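Side-chain contacts in transcriptional regulator (Bacillus halodurans, PDB 1Z4E), which probably transfers acyl groups as a member of the GNAT acetyltransferase family, although it was named a transcriptional regulator: residues A[18-23]-A[32-37]; A[47-50]-A[54-57]. All blocks are in the same frame, centred on the assembly; numbering follows the deposited sequence.

Contact 1 (A[18-23]-A[32-37])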
loop_
_atom_site.group_PDB
_atom_site.type_symbol
_atom_site.label_atom_id
_atom_site.label_comp_id
_atom_site.label_asym_id
_atom_site.label_seq_id
_atom_site.Cartn_x
_atom_site.Cartn_y
_atom_site.Cartn_z
ATOM N N MET A 18 12.931 -2.548 17.682
ATOM C CA MET A 18 12.181 -2.803 16.449
ATOM C C MET A 18 13.096 -3.364 15.355
ATOM O O MET A 18 12.741 -4.338 14.686
ATOM C CB MET A 18 11.486 -1.524 15.948
ATOM C CG MET A 18 10.280 -1.074 16.799
ATOM S SD MET A 18 9.241 0.221 15.998
ATOM C CE MET A 18 10.352 1.589 16.009
ATOM N N VAL A 19 14.271 -2.756 15.177
ATOM C CA VAL A 19 15.219 -3.223 14.162
ATOM C C VAL A 19 15.644 -4.659 14.472
ATOM O O VAL A 19 15.742 -5.489 13.570
ATOM C CB VAL A 19 16.483 -2.327 14.095
ATOM C CG1 VAL A 19 17.481 -2.894 13.075
ATOM C CG2 VAL A 19 16.091 -0.911 13.706
ATOM N N HIS A 20 15.884 -4.951 15.746
ATOM C CA HIS A 20 16.276 -6.302 16.136
ATOM C C HIS A 20 15.172 -7.306 15.748
ATOM O O HIS A 20 15.463 -8.382 15.218
ATOM C CB HIS A 20 16.542 -6.369 17.642
ATOM C CG HIS A 20 17.159 -7.659 18.086
ATOM N ND1 HIS A 20 18.414 -8.061 17.680
ATOM C CD2 HIS A 20 16.686 -8.649 18.879
ATOM C CE1 HIS A 20 18.687 -9.244 18.204
ATOM N NE2 HIS A 20 17.655 -9.624 18.935
ATOM N N MET A 21 13.913 -6.943 15.997
ATOM C CA MET A 21 12.779 -7.811 15.671
ATOM C C MET A 21 12.725 -8.038 14.159
ATOM O O MET A 21 12.508 -9.160 13.693
ATOM C CB MET A 21 11.464 -7.185 16.176
ATOM C CG MET A 21 10.245 -8.139 16.179
ATOM S SD MET A 21 8.764 -7.493 17.050
ATOM C CE MET A 21 9.364 -7.381 18.712
ATOM N N LEU A 22 12.935 -6.977 13.386
ATOM C CA LEU A 22 12.920 -7.095 11.930
ATOM C C LEU A 22 14.011 -8.045 11.433
ATOM O O LEU A 22 13.758 -8.914 10.593
ATOM C CB LEU A 22 13.112 -5.724 11.275
ATOM C CG LEU A 22 11.974 -4.709 11.423
ATOM C CD1 LEU A 22 12.385 -3.378 10.786
ATOM C CD2 LEU A 22 10.713 -5.256 10.763
ATOM N N ALA A 23 15.219 -7.885 11.966
ATOM C CA ALA A 23 16.357 -8.706 11.564
ATOM C C ALA A 23 16.236 -10.154 12.023
ATOM O O ALA A 23 16.828 -11.051 11.424
ATOM C CB ALA A 23 17.649 -8.105 12.104
ATOM N N GLU A 32 17.328 -7.395 6.338
ATOM C CA GLU A 32 17.663 -6.367 7.314
ATOM C C GLU A 32 19.126 -6.372 7.744
ATOM O O GLU A 32 19.891 -7.273 7.401
ATOM C CB GLU A 32 16.768 -6.517 8.547
ATOM C CG GLU A 32 15.278 -6.553 8.240
ATOM C CD GLU A 32 14.785 -5.303 7.521
ATOM O OE1 GLU A 32 15.453 -4.248 7.593
ATOM O OE2 GLU A 32 13.717 -5.371 6.891
ATOM N N ARG A 33 19.510 -5.349 8.499
ATOM C CA ARG A 33 20.876 -5.242 8.986
ATOM C C ARG A 33 20.858 -4.731 10.417
ATOM O O ARG A 33 20.845 -3.524 10.658
ATOM C CB ARG A 33 21.684 -4.286 8.109
ATOM C CG ARG A 33 23.160 -4.192 8.482
ATOM C CD ARG A 33 23.849 -3.059 7.730
ATOM N NE ARG A 33 23.594 -3.122 6.293
ATOM C CZ ARG A 33 23.949 -4.136 5.510
ATOM N NH1 ARG A 33 24.582 -5.184 6.021
ATOM N NH2 ARG A 33 23.663 -4.108 4.212
ATOM N N TYR A 34 20.838 -5.651 11.371
ATOM C CA TYR A 34 20.847 -5.258 12.766
ATOM C C TYR A 34 22.282 -5.185 13.265
ATOM O O TYR A 34 23.060 -6.122 13.083
ATOM C CB TYR A 34 20.089 -6.258 13.634
ATOM C CG TYR A 34 20.204 -5.946 15.112
ATOM C CD1 TYR A 34 19.511 -4.871 15.676
ATOM C CD2 TYR A 34 21.028 -6.706 15.943
ATOM C CE1 TYR A 34 19.635 -4.565 17.035
ATOM C CE2 TYR A 34 21.161 -6.407 17.300
ATOM C CZ TYR A 34 20.460 -5.338 17.838
ATOM O OH TYR A 34 20.580 -5.048 19.178
ATOM N N GLU A 35 22.628 -4.062 13.880
ATOM C CA GLU A 35 23.949 -3.884 14.453
ATOM C C GLU A 35 23.929 -2.656 15.358
ATOM O O GLU A 35 22.973 -1.873 15.334
ATOM C CB GLU A 35 25.007 -3.752 13.349
ATOM C CG GLU A 35 24.887 -2.539 12.452
ATOM C CD GLU A 35 25.712 -2.687 11.181
ATOM O OE1 GLU A 35 26.038 -1.658 10.554
ATOM O OE2 GLU A 35 26.023 -3.837 10.800
ATOM N N LYS A 36 24.960 -2.524 16.185
ATOM C CA LYS A 36 25.087 -1.398 17.097
ATOM C C LYS A 36 26.419 -0.723 16.800
ATOM O O LYS A 36 27.469 -1.360 16.869
ATOM C CB LYS A 36 25.083 -1.874 18.551
ATOM C CG LYS A 36 23.869 -2.678 18.961
ATOM C CD LYS A 36 24.021 -3.160 20.394
ATOM C CE LYS A 36 22.832 -3.980 20.834
ATOM N NZ LYS A 36 22.916 -4.345 22.271
ATOM N N PRO A 37 26.396 0.573 16.455
ATOM C CA PRO A 37 25.208 1.424 16.331
ATOM C C PRO A 37 24.285 1.010 15.182
ATOM O O PRO A 37 24.704 0.330 14.248
ATOM C CB PRO A 37 25.806 2.810 16.121
ATOM C CG PRO A 37 27.053 2.500 15.338
ATOM C CD PRO A 37 27.613 1.323 16.098
#
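One face of the Tyr34 ring receives the edge of the His20 imidazole, while Val19 CG1 lies at the phenol's own edge, 3.8 Å from Tyr34 CD1. The two rings form a T-shaped (edge-to-face) pair, with centroids 4.4 Å apart and planes inclined at 66°. His20 ND1 leads the approach and stands over the middle of the phenol, 3.2 Å from Tyr34 CE2; His20 CB adds a CH-pi contact over the same ring, 4.0 Å from its centroid. With CG anti to the backbone N (chi1 174°), Tyr34 lays its ring along the helix, and its hydroxyl is hydrogen-bonded to Glu16, one helical turn before His20. At the other end, Tyr34 CB presses on Ala23 CB at 3.4 Å, a tight methyl-to-methylene contact. Glu32 continues the packing with its aliphatic part: CG rests 3.8 Å from Leu22 CB, and a bend at chi2 (-59°) folds the carboxylate round beside Leu22, where it meets Tyr42 OH and backbone N-H groups of Tyr80 and Gln81 in the second subunit. The 32-37 loop thus lines one flank of helix 15-24 on its way to helix 40-51, while Met21 and Leu22 pack on strand 65-76.

Contact 2 (A[47-50]-A[54-57])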
loop_
_atom_site.group_PDB
_atom_site.type_symbol
_atom_site.label_atom_id
_atom_site.label_comp_id
_atom_site.label_asym_id
_atom_site.label_seq_id
_atom_site.Cartn_x
_atom_site.Cartn_y
_atom_site.Cartn_z
ATOM N N LYS A 47 12.559 8.940 10.958
ATOM C CA LYS A 47 12.275 10.373 10.973
ATOM C C LYS A 47 11.211 10.762 9.948
ATOM O O LYS A 47 10.336 11.581 10.234
ATOM C CB LYS A 47 13.557 11.174 10.713
ATOM C CG LYS A 47 14.590 11.103 11.839
ATOM C CD LYS A 47 15.803 11.983 11.517
ATOM C CE LYS A 47 16.836 11.969 12.637
ATOM N NZ LYS A 47 18.014 12.814 12.294
ATOM N N GLU A 48 11.293 10.185 8.753
ATOM C CA GLU A 48 10.322 10.484 7.700
ATOM C C GLU A 48 8.931 10.012 8.123
ATOM O O GLU A 48 7.941 10.718 7.935
ATOM C CB GLU A 48 10.725 9.798 6.393
ATOM C CG GLU A 48 12.055 10.276 5.832
ATOM C CD GLU A 48 12.048 11.758 5.506
ATOM O OE1 GLU A 48 11.237 12.176 4.650
ATOM O OE2 GLU A 48 12.852 12.505 6.109
ATOM N N ILE A 49 8.871 8.820 8.709
ATOM C CA ILE A 49 7.610 8.252 9.173
ATOM C C ILE A 49 7.030 9.121 10.290
ATOM O O ILE A 49 5.838 9.448 10.291
ATOM C CB ILE A 49 7.833 6.811 9.706
ATOM C CG1 ILE A 49 8.205 5.885 8.539
ATOM C CG2 ILE A 49 6.586 6.312 10.430
ATOM C CD1 ILE A 49 8.669 4.492 8.964
ATOM N N LYS A 50 7.887 9.514 11.226
ATOM C CA LYS A 50 7.463 10.331 12.359
ATOM C C LYS A 50 6.830 11.658 11.951
ATOM O O LYS A 50 5.808 12.052 12.508
ATOM C CB LYS A 50 8.654 10.607 13.290
ATOM C CG LYS A 50 8.302 11.406 14.538
ATOM C CD LYS A 50 9.537 11.728 15.370
ATOM C CE LYS A 50 9.166 12.445 16.664
ATOM N NZ LYS A 50 10.358 12.655 17.545
ATOM N N ASN A 54 0.090 10.568 8.827
ATOM C CA ASN A 54 -0.684 9.482 8.220
ATOM C C ASN A 54 0.149 8.232 7.961
ATOM O O ASN A 54 -0.282 7.321 7.244
ATOM C CB ASN A 54 -1.313 9.958 6.908
ATOM C CG ASN A 54 -2.429 10.961 7.126
ATOM O OD1 ASN A 54 -2.619 11.873 6.324
ATOM N ND2 ASN A 54 -3.179 10.789 8.205
ATOM N N ASN A 55 1.348 8.199 8.537
ATOM C CA ASN A 55 2.246 7.054 8.403
ATOM C C ASN A 55 2.717 6.790 9.829
ATOM O O ASN A 55 3.369 7.639 10.430
ATOM C CB ASN A 55 3.425 7.417 7.495
ATOM C CG ASN A 55 4.118 6.203 6.930
ATOM O OD1 ASN A 55 3.608 5.083 7.025
ATOM N ND2 ASN A 55 5.281 6.414 6.321
ATOM N N GLU A 56 2.384 5.625 10.381
ATOM C CA GLU A 56 2.750 5.348 11.762
ATOM C C GLU A 56 3.372 3.994 12.052
ATOM O O GLU A 56 3.084 2.991 11.392
ATOM C CB GLU A 56 1.513 5.485 12.654
ATOM C CG GLU A 56 0.667 6.716 12.371
ATOM C CD GLU A 56 -0.590 6.759 13.205
ATOM O OE1 GLU A 56 -1.177 5.683 13.450
ATOM O OE2 GLU A 56 -1.002 7.869 13.605
ATOM N N LEU A 57 4.232 3.984 13.065
ATOM C CA LEU A 57 4.864 2.762 13.533
ATOM C C LEU A 57 4.186 2.516 14.872
ATOM O O LEU A 57 4.175 3.390 15.749
ATOM C CB LEU A 57 6.372 2.958 13.705
ATOM C CG LEU A 57 7.147 2.892 12.389
ATOM C CD1 LEU A 57 8.561 3.438 12.572
ATOM C CD2 LEU A 57 7.171 1.441 11.904
HETATM O O HOH W 1 5.821 9.117 5.675
#
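This is a buried helix-to-strand contact in the GNAT fold, made where helix 40-51 ends and the chain turns through a short connection into strand 55-62 of the central sheet. Ile49 carries the helical side, its branches reaching both Asn55 and Leu57. Its CD1 meets Leu57 CD1 at 3.8 Å, the two side chains crossing at about a right angle, and CG2 lies 4.0 Å from Leu57 CG. The same CG2, set anti to the backbone N, also reaches the backbone carbonyl of Asn55, 3.5 Å from Asn55 O, while CG1 lies 3.7 Å from Asn55 ND2. No direct hydrogen bond links helix to strand; the carbonyl oxygens of Ile49 and Asn55 even approach each other as two acceptors. The buried Asn55 amide is satisfied from other directions: OD1 accepts from Gln71 of the adjacent strand 65-76, and ND2 donates to the carbonyl of Pro76 in the second subunit. Glu56, whose CB points away from the helix, forms salt bridges with Arg113 and Arg117, whereas Asn55 and Leu57 on either side of it face the helix. A water completes the junction: its oxygen accepts from Asn55 ND2 at 2.8 Å, and it donates a weak bond to Glu48 O, on the last full turn of the helix, with 3.5 Å between Glu48 O and the water oxygen.

How the contacts relate
Contacts 1 and 2 follow one another along the chain, the first closing before the second opens, and show how successive helices can be fastened locally and still share one interior. Their centres are about 18 Å apart, yet they touch: Met18 CE of helix 15-24 comes within 4.3 Å of Leu57 CD1, and Met18 also packs on Phe46 of helix 40-51. Contact 1 is partly buried, whereas contact 2 is buried. Both adjoin the second subunit: Thr75 and Pro76 of that subunit border contact 2, its Thr79, Tyr80 and Gln81 border contact 1, and its Leu78 packs on both Met18 and Leu57.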